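Local structure of immunity protein 52 domain-containing protein (Burkholderia pseudomallei K96243, 4RHO) at residues K23-R27 with F162-V166; Y174-F180 with A240-I245; L190-K194 with D251-A255. The protein is of unknown function but belongs to the Imm52 family, and so is probably an immunity protein that neutralises a bacterial toxin. One frame throughout, in Å; residues are numbered along the deposited sequence.

Contact 1: K23-R27 with F162-V166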
ATOM      1  N   LYS A  23      -0.772   0.740   3.156  1.00 28.42           N
ATOM      2  CA  LYS A  23       0.065   1.929   3.295  1.00 28.05           C
ATOM      3  C   LYS A  23       1.434   1.560   3.832  1.00 30.75           C
ATOM      4  O   LYS A  23       1.531   0.923   4.878  1.00 29.61           O
ATOM      5  CB  LYS A  23      -0.611   2.963   4.219  1.00 31.72           C
ATOM      6  CG  LYS A  23      -1.955   3.479   3.689  1.00 47.13           C
ATOM      7  CD  LYS A  23      -2.685   4.367   4.721  1.00 58.84           C
ATOM      8  CE  LYS A  23      -3.209   3.573   5.904  1.00 67.97           C
ATOM      9  NZ  LYS A  23      -3.944   4.437   6.863  1.00 77.64           N
ATOM     10  N   ALA A  24       2.506   1.975   3.126  1.00 26.82           N
ATOM     11  CA  ALA A  24       3.868   1.655   3.539  1.00 26.00           C
ATOM     12  C   ALA A  24       4.706   2.923   3.759  1.00 29.68           C
ATOM     13  O   ALA A  24       4.546   3.908   3.038  1.00 29.00           O
ATOM     14  CB  ALA A  24       4.530   0.770   2.503  1.00 26.35           C
HETATM   15  N   MSE A  25       5.589   2.898   4.770  1.00 25.43           N
HETATM   16  CA  MSE A  25       6.536   3.985   5.023  1.00 24.27           C
HETATM   17  C   MSE A  25       7.953   3.472   4.869  1.00 28.23           C
HETATM   18  O   MSE A  25       8.304   2.443   5.461  1.00 26.92           O
HETATM   19  CB  MSE A  25       6.331   4.573   6.422  1.00 26.33           C
HETATM   20  CG  MSE A  25       4.931   5.112   6.656  1.00 32.57           C
HETATM   21 SE   MSE A  25       4.637   5.631   8.513  0.75 39.68          SE
HETATM   22  CE  MSE A  25       5.698   7.216   8.557  1.00 36.64           C
ATOM     23  N   PHE A  26       8.760   4.135   4.033  1.00 25.29           N
ATOM     24  CA  PHE A  26      10.126   3.690   3.788  1.00 25.69           C
ATOM     25  C   PHE A  26      11.092   4.875   3.749  1.00 31.83           C
ATOM     26  O   PHE A  26      10.660   6.025   3.709  1.00 30.96           O
ATOM     27  CB  PHE A  26      10.208   2.879   2.470  1.00 26.97           C
ATOM     28  CG  PHE A  26       9.883   3.663   1.216  1.00 27.81           C
ATOM     29  CD1 PHE A  26       8.562   3.907   0.851  1.00 29.64           C
ATOM     30  CD2 PHE A  26      10.890   4.050   0.340  1.00 29.59           C
ATOM     31  CE1 PHE A  26       8.260   4.596  -0.324  1.00 30.21           C
ATOM     32  CE2 PHE A  26      10.586   4.726  -0.845  1.00 32.10           C
ATOM     33  CZ  PHE A  26       9.273   4.991  -1.172  1.00 29.81           C
ATOM     34  N   ARG A  27      12.394   4.594   3.824  1.00 31.25           N
ATOM     35  CA  ARG A  27      13.417   5.627   3.744  1.00 33.07           C
ATOM     36  C   ARG A  27      14.476   5.235   2.737  1.00 38.77           C
ATOM     37  O   ARG A  27      15.365   4.439   3.049  1.00 39.44           O
ATOM     38  CB  ARG A  27      14.053   5.881   5.125  1.00 34.77           C
ATOM     39  CG  ARG A  27      13.133   6.593   6.098  1.00 43.23           C
ATOM     40  CD  ARG A  27      13.824   6.860   7.418  1.00 45.75           C
ATOM     41  NE  ARG A  27      12.964   7.595   8.341  1.00 46.09           N
ATOM     42  CZ  ARG A  27      12.905   8.922   8.401  1.00 62.45           C
ATOM     43  NH1 ARG A  27      13.653   9.664   7.588  1.00 51.23           N
ATOM     44  NH2 ARG A  27      12.098   9.518   9.266  1.00 50.72           N
ATOM     45  N   PHE A 162      10.076  -1.898  -1.830  1.00 26.39           N
ATOM     46  CA  PHE A 162      10.307  -0.624  -1.134  1.00 25.51           C
ATOM     47  C   PHE A 162      11.184  -0.787   0.134  1.00 31.87           C
ATOM     48  O   PHE A 162      11.629   0.226   0.698  1.00 31.56           O
ATOM     49  CB  PHE A 162       8.967   0.033  -0.760  1.00 25.55           C
ATOM     50  CG  PHE A 162       8.181   0.516  -1.953  1.00 26.10           C
ATOM     51  CD1 PHE A 162       8.416   1.777  -2.498  1.00 28.03           C
ATOM     52  CD2 PHE A 162       7.251  -0.310  -2.578  1.00 27.15           C
ATOM     53  CE1 PHE A 162       7.718   2.209  -3.628  1.00 28.55           C
ATOM     54  CE2 PHE A 162       6.569   0.116  -3.719  1.00 29.64           C
ATOM     55  CZ  PHE A 162       6.802   1.376  -4.234  1.00 27.62           C
ATOM     56  N   ASN A 163      11.449  -2.066   0.575  1.00 29.21           N
ATOM     57  CA  ASN A 163      12.183  -2.345   1.842  1.00 29.58           C
ATOM     58  C   ASN A 163      11.667  -1.403   2.981  1.00 32.12           C
ATOM     59  O   ASN A 163      12.409  -0.552   3.478  1.00 32.82           O
ATOM     60  CB  ASN A 163      13.718  -2.191   1.640  1.00 31.88           C
ATOM     61  CG  ASN A 163      14.537  -2.600   2.853  1.00 53.78           C
ATOM     62  OD1 ASN A 163      14.168  -3.506   3.612  1.00 44.47           O
ATOM     63  ND2 ASN A 163      15.669  -1.945   3.052  1.00 48.12           N
ATOM     64  N   PRO A 164      10.357  -1.474   3.305  1.00 28.17           N
ATOM     65  CA  PRO A 164       9.768  -0.447   4.173  1.00 27.51           C
ATOM     66  C   PRO A 164      10.082  -0.645   5.651  1.00 31.30           C
ATOM     67  O   PRO A 164      10.527  -1.713   6.063  1.00 30.31           O
ATOM     68  CB  PRO A 164       8.272  -0.596   3.916  1.00 28.29           C
ATOM     69  CG  PRO A 164       8.102  -2.013   3.533  1.00 32.60           C
ATOM     70  CD  PRO A 164       9.321  -2.371   2.749  1.00 29.52           C
ATOM     71  N   LEU A 165       9.787   0.383   6.456  1.00 29.23           N
ATOM     72  CA  LEU A 165       9.928   0.338   7.908  1.00 29.14           C
ATOM     73  C   LEU A 165       8.631  -0.130   8.550  1.00 31.16           C
ATOM     74  O   LEU A 165       8.608  -0.444   9.744  1.00 30.57           O
ATOM     75  CB  LEU A 165      10.317   1.735   8.446  1.00 29.27           C
ATOM     76  CG  LEU A 165      11.651   2.285   7.940  1.00 33.66           C
ATOM     77  CD1 LEU A 165      11.731   3.755   8.142  1.00 34.27           C
ATOM     78  CD2 LEU A 165      12.823   1.586   8.606  1.00 35.20           C
ATOM     79  N   VAL A 166       7.523  -0.143   7.756  1.00 26.56           N
ATOM     80  CA  VAL A 166       6.195  -0.558   8.225  1.00 25.41           C
ATOM     81  C   VAL A 166       5.222  -0.636   7.036  1.00 27.81           C
ATOM     82  O   VAL A 166       5.267   0.214   6.143  1.00 27.11           O
ATOM     83  CB  VAL A 166       5.644   0.401   9.342  1.00 29.71           C
ATOM     84  CG1 VAL A 166       5.580   1.842   8.852  1.00 29.80           C
ATOM     85  CG2 VAL A 166       4.275  -0.064   9.844  1.00 29.21           C
TER
HETATM   86  O   HOH W   1      13.459   1.918   4.288  1.00 24.56           O
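Leu165 N gives the shorter of the two backbone hydrogen bonds here, 2.7 Å to Met25 O, while Met25 N answers with one of 3.0 Å to Val166 O. Because Leu165 and Val166 both face Met25, a selenomethionine, the pairing is a classic beta bulge. Val166 O also receives a CA-H...O contact from Ala24 CA at 3.3 Å. On one side of the strand Met25 and Val166 lie alongside, pointing the same way, with CB of Met25 3.7 Å from CG1 of Val166; chi1 (-58°) and an extended chi2 carry SE of Met25 alongside the same methyl, SE to Val166 CG1 3.9 Å. On the other side Phe26 CG sits between its backbone N and carbonyl carbon (chi1 64°), which sets its ring beside Phe162: CD1 of Phe162 lies over one face toward the rim, with the planes at 55°. Leu165 CD1 touches the extended chain of Arg27, whose guanidinium is held by Val130 O and the C-terminal carboxylate of Ile259. A water bridges Arg27 N and Asn163 O. The bulge thus joins the start of strand 166-171 to strand 20-26 just after helix 148-162 ends, with helix 36-51 and Phe135 of strand 133-140 packed against the two phenylalanines.

Contact 2: Y174-F180 with A240-I245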
ATOM      1  N   TYR A 174     -10.512   1.777   9.558  1.00 34.39           N
ATOM      2  CA  TYR A 174      -9.988   1.014  10.697  1.00 33.02           C
ATOM      3  C   TYR A 174      -9.156   1.906  11.633  1.00 35.82           C
ATOM      4  O   TYR A 174      -9.049   1.605  12.823  1.00 35.25           O
ATOM      5  CB  TYR A 174      -9.146  -0.201  10.239  1.00 32.70           C
ATOM      6  CG  TYR A 174      -8.507  -0.925  11.407  1.00 32.58           C
ATOM      7  CD1 TYR A 174      -9.276  -1.710  12.269  1.00 34.67           C
ATOM      8  CD2 TYR A 174      -7.184  -0.672  11.770  1.00 31.73           C
ATOM      9  CE1 TYR A 174      -8.746  -2.220  13.452  1.00 34.19           C
ATOM     10  CE2 TYR A 174      -6.646  -1.179  12.952  1.00 32.23           C
ATOM     11  CZ  TYR A 174      -7.429  -1.966  13.783  1.00 38.14           C
ATOM     12  OH  TYR A 174      -6.906  -2.482  14.942  1.00 38.92           O
ATOM     13  N   PHE A 175      -8.532   2.984  11.089  1.00 31.78           N
ATOM     14  CA  PHE A 175      -7.693   3.892  11.892  1.00 31.28           C
ATOM     15  C   PHE A 175      -8.471   4.442  13.113  1.00 36.20           C
ATOM     16  O   PHE A 175      -7.893   4.603  14.188  1.00 37.07           O
ATOM     17  CB  PHE A 175      -7.159   5.057  11.028  1.00 32.88           C
ATOM     18  CG  PHE A 175      -6.371   6.084  11.817  1.00 34.81           C
ATOM     19  CD1 PHE A 175      -5.029   5.876  12.115  1.00 36.96           C
ATOM     20  CD2 PHE A 175      -6.991   7.225  12.320  1.00 38.39           C
ATOM     21  CE1 PHE A 175      -4.317   6.795  12.894  1.00 38.25           C
ATOM     22  CE2 PHE A 175      -6.275   8.147  13.091  1.00 41.89           C
ATOM     23  CZ  PHE A 175      -4.942   7.928  13.369  1.00 39.15           C
ATOM     24  N   ASP A 176      -9.773   4.724  12.941  1.00 32.29           N
ATOM     25  CA  ASP A 176     -10.608   5.224  14.037  1.00 33.27           C
ATOM     26  C   ASP A 176     -10.871   4.121  15.089  1.00 36.51           C
ATOM     27  O   ASP A 176     -11.283   4.427  16.207  1.00 35.53           O
ATOM     28  CB  ASP A 176     -11.944   5.769  13.494  1.00 36.63           C
ATOM     29  CG  ASP A 176     -11.806   7.055  12.683  1.00 48.06           C
ATOM     30  OD1 ASP A 176     -10.765   7.747  12.831  1.00 46.51           O
ATOM     31  OD2 ASP A 176     -12.774   7.417  11.981  1.00 57.56           O
ATOM     32  N   LYS A 177     -10.573   2.844  14.738  1.00 32.11           N
ATOM     33  CA  LYS A 177     -10.852   1.707  15.614  1.00 31.41           C
ATOM     34  C   LYS A 177      -9.558   1.163  16.291  1.00 33.77           C
ATOM     35  O   LYS A 177      -9.652   0.388  17.248  1.00 33.84           O
ATOM     36  CB  LYS A 177     -11.546   0.578  14.818  1.00 33.17           C
ATOM     37  CG  LYS A 177     -12.921   0.973  14.242  1.00 39.09           C
ATOM     38  CD  LYS A 177     -14.017   0.961  15.313  1.00 44.05           C
ATOM     39  CE  LYS A 177     -15.380   1.331  14.752  1.00 51.89           C
ATOM     40  NZ  LYS A 177     -15.464   2.775  14.388  1.00 58.64           N
ATOM     41  N   GLN A 178      -8.356   1.555  15.784  1.00 28.53           N
ATOM     42  CA  GLN A 178      -7.090   1.046  16.346  1.00 28.04           C
ATOM     43  C   GLN A 178      -6.824   1.642  17.762  1.00 33.79           C
ATOM     44  O   GLN A 178      -7.277   2.747  18.062  1.00 33.22           O
ATOM     45  CB  GLN A 178      -5.896   1.326  15.395  1.00 28.43           C
ATOM     46  CG  GLN A 178      -5.543   2.806  15.230  1.00 36.59           C
ATOM     47  CD  GLN A 178      -4.503   3.008  14.142  1.00 44.56           C
ATOM     48  OE1 GLN A 178      -4.651   2.531  13.009  1.00 32.49           O
ATOM     49  NE2 GLN A 178      -3.459   3.761  14.448  1.00 34.88           N
ATOM     50  N   VAL A 179      -6.159   0.847  18.653  1.00 31.63           N
ATOM     51  CA  VAL A 179      -5.915   1.245  20.057  1.00 31.84           C
ATOM     52  C   VAL A 179      -5.104   2.537  20.112  1.00 36.11           C
ATOM     53  O   VAL A 179      -5.471   3.456  20.829  1.00 36.38           O
ATOM     54  CB  VAL A 179      -5.201   0.113  20.863  1.00 34.49           C
ATOM     55  CG1 VAL A 179      -4.981   0.530  22.319  1.00 35.05           C
ATOM     56  CG2 VAL A 179      -5.983  -1.179  20.791  1.00 33.99           C
ATOM     57  N   PHE A 180      -3.981   2.588  19.387  1.00 32.90           N
ATOM     58  CA  PHE A 180      -3.084   3.732  19.447  1.00 33.30           C
ATOM     59  C   PHE A 180      -3.141   4.534  18.151  1.00 38.32           C
ATOM     60  O   PHE A 180      -2.776   4.021  17.090  1.00 37.63           O
ATOM     61  CB  PHE A 180      -1.642   3.267  19.732  1.00 34.24           C
ATOM     62  CG  PHE A 180      -1.533   2.263  20.858  1.00 35.09           C
ATOM     63  CD1 PHE A 180      -1.448   2.682  22.181  1.00 38.33           C
ATOM     64  CD2 PHE A 180      -1.510   0.896  20.594  1.00 35.80           C
ATOM     65  CE1 PHE A 180      -1.355   1.751  23.222  1.00 39.02           C
ATOM     66  CE2 PHE A 180      -1.429  -0.032  21.636  1.00 38.43           C
ATOM     67  CZ  PHE A 180      -1.335   0.402  22.942  1.00 37.39           C
ATOM     68  N   ALA A 240      -7.540  -7.532  16.502  1.00 28.73           N
ATOM     69  CA  ALA A 240      -6.525  -6.611  15.988  1.00 26.94           C
ATOM     70  C   ALA A 240      -6.093  -5.634  17.080  1.00 28.50           C
ATOM     71  O   ALA A 240      -4.901  -5.365  17.228  1.00 26.75           O
ATOM     72  CB  ALA A 240      -7.061  -5.853  14.781  1.00 27.73           C
ATOM     73  N   ASN A 241      -7.064  -5.194  17.932  1.00 24.99           N
ATOM     74  CA  ASN A 241      -6.786  -4.314  19.070  1.00 25.02           C
ATOM     75  C   ASN A 241      -5.910  -5.027  20.127  1.00 29.28           C
ATOM     76  O   ASN A 241      -4.943  -4.441  20.617  1.00 29.10           O
ATOM     77  CB  ASN A 241      -8.097  -3.822  19.708  1.00 25.91           C
ATOM     78  CG  ASN A 241      -8.800  -2.740  18.910  1.00 39.20           C
ATOM     79  OD1 ASN A 241      -8.251  -2.165  17.958  1.00 39.68           O
ATOM     80  ND2 ASN A 241     -10.002  -2.410  19.309  1.00 31.14           N
ATOM     81  N   ARG A 242      -6.233  -6.310  20.442  1.00 25.96           N
ATOM     82  CA  ARG A 242      -5.450  -7.114  21.397  1.00 25.48           C
ATOM     83  C   ARG A 242      -4.000  -7.282  20.923  1.00 29.66           C
ATOM     84  O   ARG A 242      -3.073  -7.227  21.740  1.00 30.32           O
ATOM     85  CB  ARG A 242      -6.096  -8.489  21.598  1.00 24.27           C
ATOM     86  CG  ARG A 242      -7.372  -8.452  22.447  1.00 27.57           C
ATOM     87  CD  ARG A 242      -8.086  -9.785  22.409  1.00 30.96           C
ATOM     88  NE  ARG A 242      -7.234 -10.869  22.904  1.00 43.26           N
ATOM     89  CZ  ARG A 242      -7.476 -12.157  22.685  1.00 58.43           C
ATOM     90  NH1 ARG A 242      -8.508 -12.527  21.937  1.00 46.35           N
ATOM     91  NH2 ARG A 242      -6.660 -13.082  23.172  1.00 47.44           N
ATOM     92  N   ILE A 243      -3.802  -7.502  19.605  1.00 25.63           N
ATOM     93  CA  ILE A 243      -2.461  -7.663  19.032  1.00 24.53           C
ATOM     94  C   ILE A 243      -1.672  -6.341  19.145  1.00 28.54           C
ATOM     95  O   ILE A 243      -0.492  -6.364  19.494  1.00 28.59           O
ATOM     96  CB  ILE A 243      -2.540  -8.162  17.558  1.00 26.90           C
ATOM     97  CG1 ILE A 243      -3.171  -9.575  17.491  1.00 27.02           C
ATOM     98  CG2 ILE A 243      -1.136  -8.147  16.891  1.00 27.01           C
ATOM     99  CD1 ILE A 243      -3.469 -10.057  16.104  1.00 33.26           C
ATOM    100  N   GLU A 244      -2.351  -5.185  18.914  1.00 25.79           N
ATOM    101  CA  GLU A 244      -1.716  -3.855  19.043  1.00 26.02           C
ATOM    102  C   GLU A 244      -1.214  -3.632  20.466  1.00 31.12           C
ATOM    103  O   GLU A 244      -0.069  -3.214  20.657  1.00 31.20           O
ATOM    104  CB  GLU A 244      -2.702  -2.742  18.646  1.00 27.68           C
ATOM    105  CG  GLU A 244      -2.954  -2.673  17.153  1.00 34.66           C
ATOM    106  CD  GLU A 244      -4.247  -1.993  16.743  1.00 47.52           C
ATOM    107  OE1 GLU A 244      -5.012  -1.568  17.636  1.00 39.28           O
ATOM    108  OE2 GLU A 244      -4.528  -1.954  15.524  1.00 39.72           O
ATOM    109  N   ILE A 245      -2.052  -3.964  21.471  1.00 28.02           N
ATOM    110  CA  ILE A 245      -1.696  -3.833  22.888  1.00 28.64           C
ATOM    111  C   ILE A 245      -0.496  -4.757  23.225  1.00 31.76           C
ATOM    112  O   ILE A 245       0.449  -4.319  23.882  1.00 31.84           O
ATOM    113  CB  ILE A 245      -2.932  -4.144  23.787  1.00 32.23           C
ATOM    114  CG1 ILE A 245      -4.057  -3.084  23.566  1.00 33.22           C
ATOM    115  CG2 ILE A 245      -2.530  -4.240  25.276  1.00 33.10           C
ATOM    116  CD1 ILE A 245      -5.438  -3.444  24.239  1.00 34.66           C
TER
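Glu244 spreads its carboxylate between Tyr174 and Val179, tying the loop between strands 166-171 and 189-192 to helix 234-249, one of the helices around the antiparallel sheet of this fold. The glutamate leaves the helix with CG anti to its carbonyl carbon (chi1 -73°) and runs on extended, which brings both oxygens to the 174-180 loop. OE1 accepts the Val179 N-H at 2.9 Å in a nearly straight bond, met on the syn side though out of the carboxylate plane. OE2 takes the Tyr174 hydroxyl, OH to OE2 2.5 Å, which arrives from above that plane; a further bond from Val186 N means that three donors grip this buried carboxylate, which would probably favour its charged form. Tyr174, its CG anti to the backbone N (chi1 175°) and its ring thereby sent toward the helix, comes from the opposite direction and presents its hydroxyl edge, its ring lying 56° from the carboxylate, while CB of Ala240 sits 3.4 Å from the same OH. Val179 slides past Glu244 and places CG2 3.6 Å from CB of Asn241; its isopropyl group crosses Ile245 at about a right angle, Val179 CG2 to Ile245 CG1 3.9 Å. Within the loop, Gln178 turns away from the helix and donates from NE2 to Phe180 O (2.7 Å), and Val179 CG1 covers the centre of one face of the Phe180 ring. That ring meets the helix edge-on, its CE2 3.6 Å from the backbone oxygen of Glu244.

Contact 3: L190-K194 with D251-A255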
ATOM      1  N   LEU A 190      -0.094  -6.452   9.548  1.00 20.12           N
ATOM      2  CA  LEU A 190       0.916  -5.442   9.835  1.00 19.27           C
ATOM      3  C   LEU A 190       2.311  -6.011   9.632  1.00 23.05           C
ATOM      4  O   LEU A 190       2.683  -6.981  10.297  1.00 21.71           O
ATOM      5  CB  LEU A 190       0.762  -4.911  11.274  1.00 18.80           C
ATOM      6  CG  LEU A 190       1.844  -3.924  11.738  1.00 21.51           C
ATOM      7  CD1 LEU A 190       1.716  -2.595  11.019  1.00 20.02           C
ATOM      8  CD2 LEU A 190       1.783  -3.720  13.231  1.00 24.19           C
ATOM      9  N   TYR A 191       3.099  -5.400   8.725  1.00 19.64           N
ATOM     10  CA  TYR A 191       4.487  -5.798   8.522  1.00 19.61           C
ATOM     11  C   TYR A 191       5.423  -4.910   9.326  1.00 25.66           C
ATOM     12  O   TYR A 191       5.303  -3.684   9.288  1.00 25.26           O
ATOM     13  CB  TYR A 191       4.869  -5.754   7.025  1.00 19.86           C
ATOM     14  CG  TYR A 191       6.364  -5.888   6.785  1.00 20.81           C
ATOM     15  CD1 TYR A 191       6.984  -7.137   6.792  1.00 22.27           C
ATOM     16  CD2 TYR A 191       7.169  -4.761   6.618  1.00 21.45           C
ATOM     17  CE1 TYR A 191       8.363  -7.265   6.612  1.00 22.15           C
ATOM     18  CE2 TYR A 191       8.551  -4.875   6.430  1.00 22.20           C
ATOM     19  CZ  TYR A 191       9.144  -6.129   6.432  1.00 28.81           C
ATOM     20  OH  TYR A 191      10.504  -6.246   6.253  1.00 25.69           O
ATOM     21  N   LEU A 192       6.371  -5.525  10.028  1.00 23.92           N
ATOM     22  CA  LEU A 192       7.425  -4.807  10.735  1.00 24.52           C
ATOM     23  C   LEU A 192       8.776  -5.442  10.422  1.00 30.31           C
ATOM     24  O   LEU A 192       8.873  -6.661  10.325  1.00 31.04           O
ATOM     25  CB  LEU A 192       7.162  -4.805  12.261  1.00 24.55           C
ATOM     26  CG  LEU A 192       5.938  -4.004  12.728  1.00 28.61           C
ATOM     27  CD1 LEU A 192       5.640  -4.272  14.172  1.00 28.62           C
ATOM     28  CD2 LEU A 192       6.137  -2.502  12.494  1.00 32.43           C
ATOM     29  N   PRO A 193       9.829  -4.630  10.173  1.00 27.62           N
ATOM     30  CA  PRO A 193      11.129  -5.221   9.782  1.00 27.70           C
ATOM     31  C   PRO A 193      11.868  -5.836  10.983  1.00 31.61           C
ATOM     32  O   PRO A 193      13.050  -5.570  11.193  1.00 31.47           O
ATOM     33  CB  PRO A 193      11.891  -4.036   9.187  1.00 29.67           C
ATOM     34  CG  PRO A 193      11.328  -2.847   9.867  1.00 33.86           C
ATOM     35  CD  PRO A 193       9.881  -3.155  10.192  1.00 29.00           C
ATOM     36  N   LYS A 194      11.169  -6.676  11.749  1.00 29.40           N
ATOM     37  CA  LYS A 194      11.737  -7.375  12.897  1.00 30.50           C
ATOM     38  C   LYS A 194      11.269  -8.811  12.913  1.00 35.13           C
ATOM     39  O   LYS A 194      10.213  -9.123  12.347  1.00 34.45           O
ATOM     40  CB  LYS A 194      11.344  -6.663  14.220  1.00 33.95           C
ATOM     41  CG  LYS A 194      12.136  -5.377  14.481  1.00 54.45           C
ATOM     42  CD  LYS A 194      11.658  -4.634  15.742  1.00 65.32           C
ATOM     43  CE  LYS A 194      10.345  -3.907  15.522  1.00 77.12           C
ATOM     44  NZ  LYS A 194      10.022  -2.996  16.643  1.00 84.62           N
ATOM     45  N   ASP A 251       7.440  -3.333  23.482  1.00 36.47           N
ATOM     46  CA  ASP A 251       8.189  -2.291  22.741  1.00 37.27           C
ATOM     47  C   ASP A 251       8.537  -2.774  21.304  1.00 38.39           C
ATOM     48  O   ASP A 251       9.684  -2.647  20.865  1.00 38.39           O
ATOM     49  CB  ASP A 251       9.474  -1.875  23.508  1.00 41.17           C
ATOM     50  CG  ASP A 251       9.997  -0.480  23.142  1.00 57.43           C
ATOM     51  OD1 ASP A 251       9.362   0.194  22.284  1.00 58.34           O
ATOM     52  OD2 ASP A 251      11.002  -0.046  23.746  1.00 65.60           O
ATOM     53  N   LEU A 252       7.539  -3.316  20.583  1.00 32.69           N
ATOM     54  CA  LEU A 252       7.732  -3.782  19.202  1.00 31.33           C
ATOM     55  C   LEU A 252       7.038  -2.849  18.214  1.00 34.73           C
ATOM     56  O   LEU A 252       7.290  -2.924  17.012  1.00 33.76           O
ATOM     57  CB  LEU A 252       7.198  -5.227  19.033  1.00 30.51           C
ATOM     58  CG  LEU A 252       7.964  -6.320  19.791  1.00 34.74           C
ATOM     59  CD1 LEU A 252       7.194  -7.630  19.784  1.00 34.20           C
ATOM     60  CD2 LEU A 252       9.359  -6.520  19.205  1.00 35.92           C
ATOM     61  N   LEU A 253       6.159  -1.968  18.719  1.00 31.85           N
ATOM     62  CA  LEU A 253       5.407  -1.061  17.868  1.00 31.33           C
ATOM     63  C   LEU A 253       5.939   0.389  18.000  1.00 36.02           C
ATOM     64  O   LEU A 253       5.787   1.017  19.046  1.00 36.39           O
ATOM     65  CB  LEU A 253       3.903  -1.122  18.220  1.00 31.16           C
ATOM     66  CG  LEU A 253       2.951  -0.546  17.175  1.00 35.46           C
ATOM     67  CD1 LEU A 253       3.067  -1.296  15.857  1.00 34.73           C
ATOM     68  CD2 LEU A 253       1.526  -0.586  17.664  1.00 38.27           C
ATOM     69  N   PRO A 254       6.595   0.920  16.953  1.00 33.30           N
ATOM     70  CA  PRO A 254       7.131   2.285  17.053  1.00 34.40           C
ATOM     71  C   PRO A 254       6.049   3.339  16.849  1.00 38.86           C
ATOM     72  O   PRO A 254       5.011   3.050  16.264  1.00 37.81           O
ATOM     73  CB  PRO A 254       8.171   2.335  15.935  1.00 35.95           C
ATOM     74  CG  PRO A 254       7.656   1.394  14.901  1.00 39.13           C
ATOM     75  CD  PRO A 254       6.905   0.300  15.640  1.00 34.40           C
ATOM     76  N   ALA A 255       6.304   4.570  17.302  1.00 36.92           N
ATOM     77  CA  ALA A 255       5.391   5.692  17.047  1.00 36.89           C
ATOM     78  C   ALA A 255       5.589   6.216  15.637  1.00 38.79           C
ATOM     79  O   ALA A 255       6.708   6.176  15.122  1.00 37.37           O
ATOM     80  CB  ALA A 255       5.630   6.805  18.060  1.00 38.79           C
TER
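Leu190 and Leu253 make the tight end of this contact, CD2 of the first 3.8 Å from CD1 of the second, where two side chains cross at a slant. Strand 189-192 sends Leu190 and Leu192 toward the loop that follows helix 234-249, and Leu253, with chi1 at -163°, swings its end back to meet them. Leu192 forks over that loop: CD1 lies 3.6 Å from Leu252 O and 4.3 Å from CD1 of Leu253, while CD2 lies equally far, 4.3 Å, from CD of Pro254; both apolar touches are looser than the Leu190-Leu253 contact. Leu247 and Val248 of the helix touch the buried Leu253, and Leu247 also touches Leu190 and Leu252, so the aliphatic cluster continues into the helix.

The other end is polar and more open. The chain turns at Pro193, the centre of an inverse gamma turn, after which Lys194 points back toward the loop. Its side chain is bent at chi3 (-75°), and this carries NZ to Leu252 O, a hydrogen bond of 2.8 Å. The ammonium group does not follow a lone pair: it stands above the carbonyl plane and meets the C=O at 110°. The CB of exposed Asp251 points away from the strand, and its OD1 stays 6.5 Å from Lys194 NZ, not in contact. With positive phi, Asp251 is the C-prime residue of the Schellman motif that ends the helix, where Leu252 N bonds to Leu247 O and Asp251 N to Val248 O. The chemistry divides accordingly: apolar contacts of leucines and Pro254 pack the loop against strand 189-192, while a single hydrogen bond from a lysine, off the carbonyl plane and so probably largely electrostatic, ties the post-helical carbonyl of Leu252, and the separated charges of Lys194 and Asp251 would probably contribute only a weak attraction.

In the fold
The three contacts follow the sheet outward from its middle to helix 234-249. Contacts 1 and 3 are closest, centres about 11 Å apart, and touch directly: the bulge carbonyl Leu165 O lies 3.0 Å from Pro193 CD, and Val166 CG2 packs 3.8 Å from Leu190 CD1, side by side on neighbouring strands. Contacts 2 and 3 have centres about 13 Å apart and hold successive parts of the helix and its exit, meeting where Leu253 CD2 comes 4.3 Å from Glu244 O; their segments alternate along the chain. Contacts 1 and 2 are about 20 Å apart between centres and do not touch. With the function unknown, the three contacts are best read as structural packing.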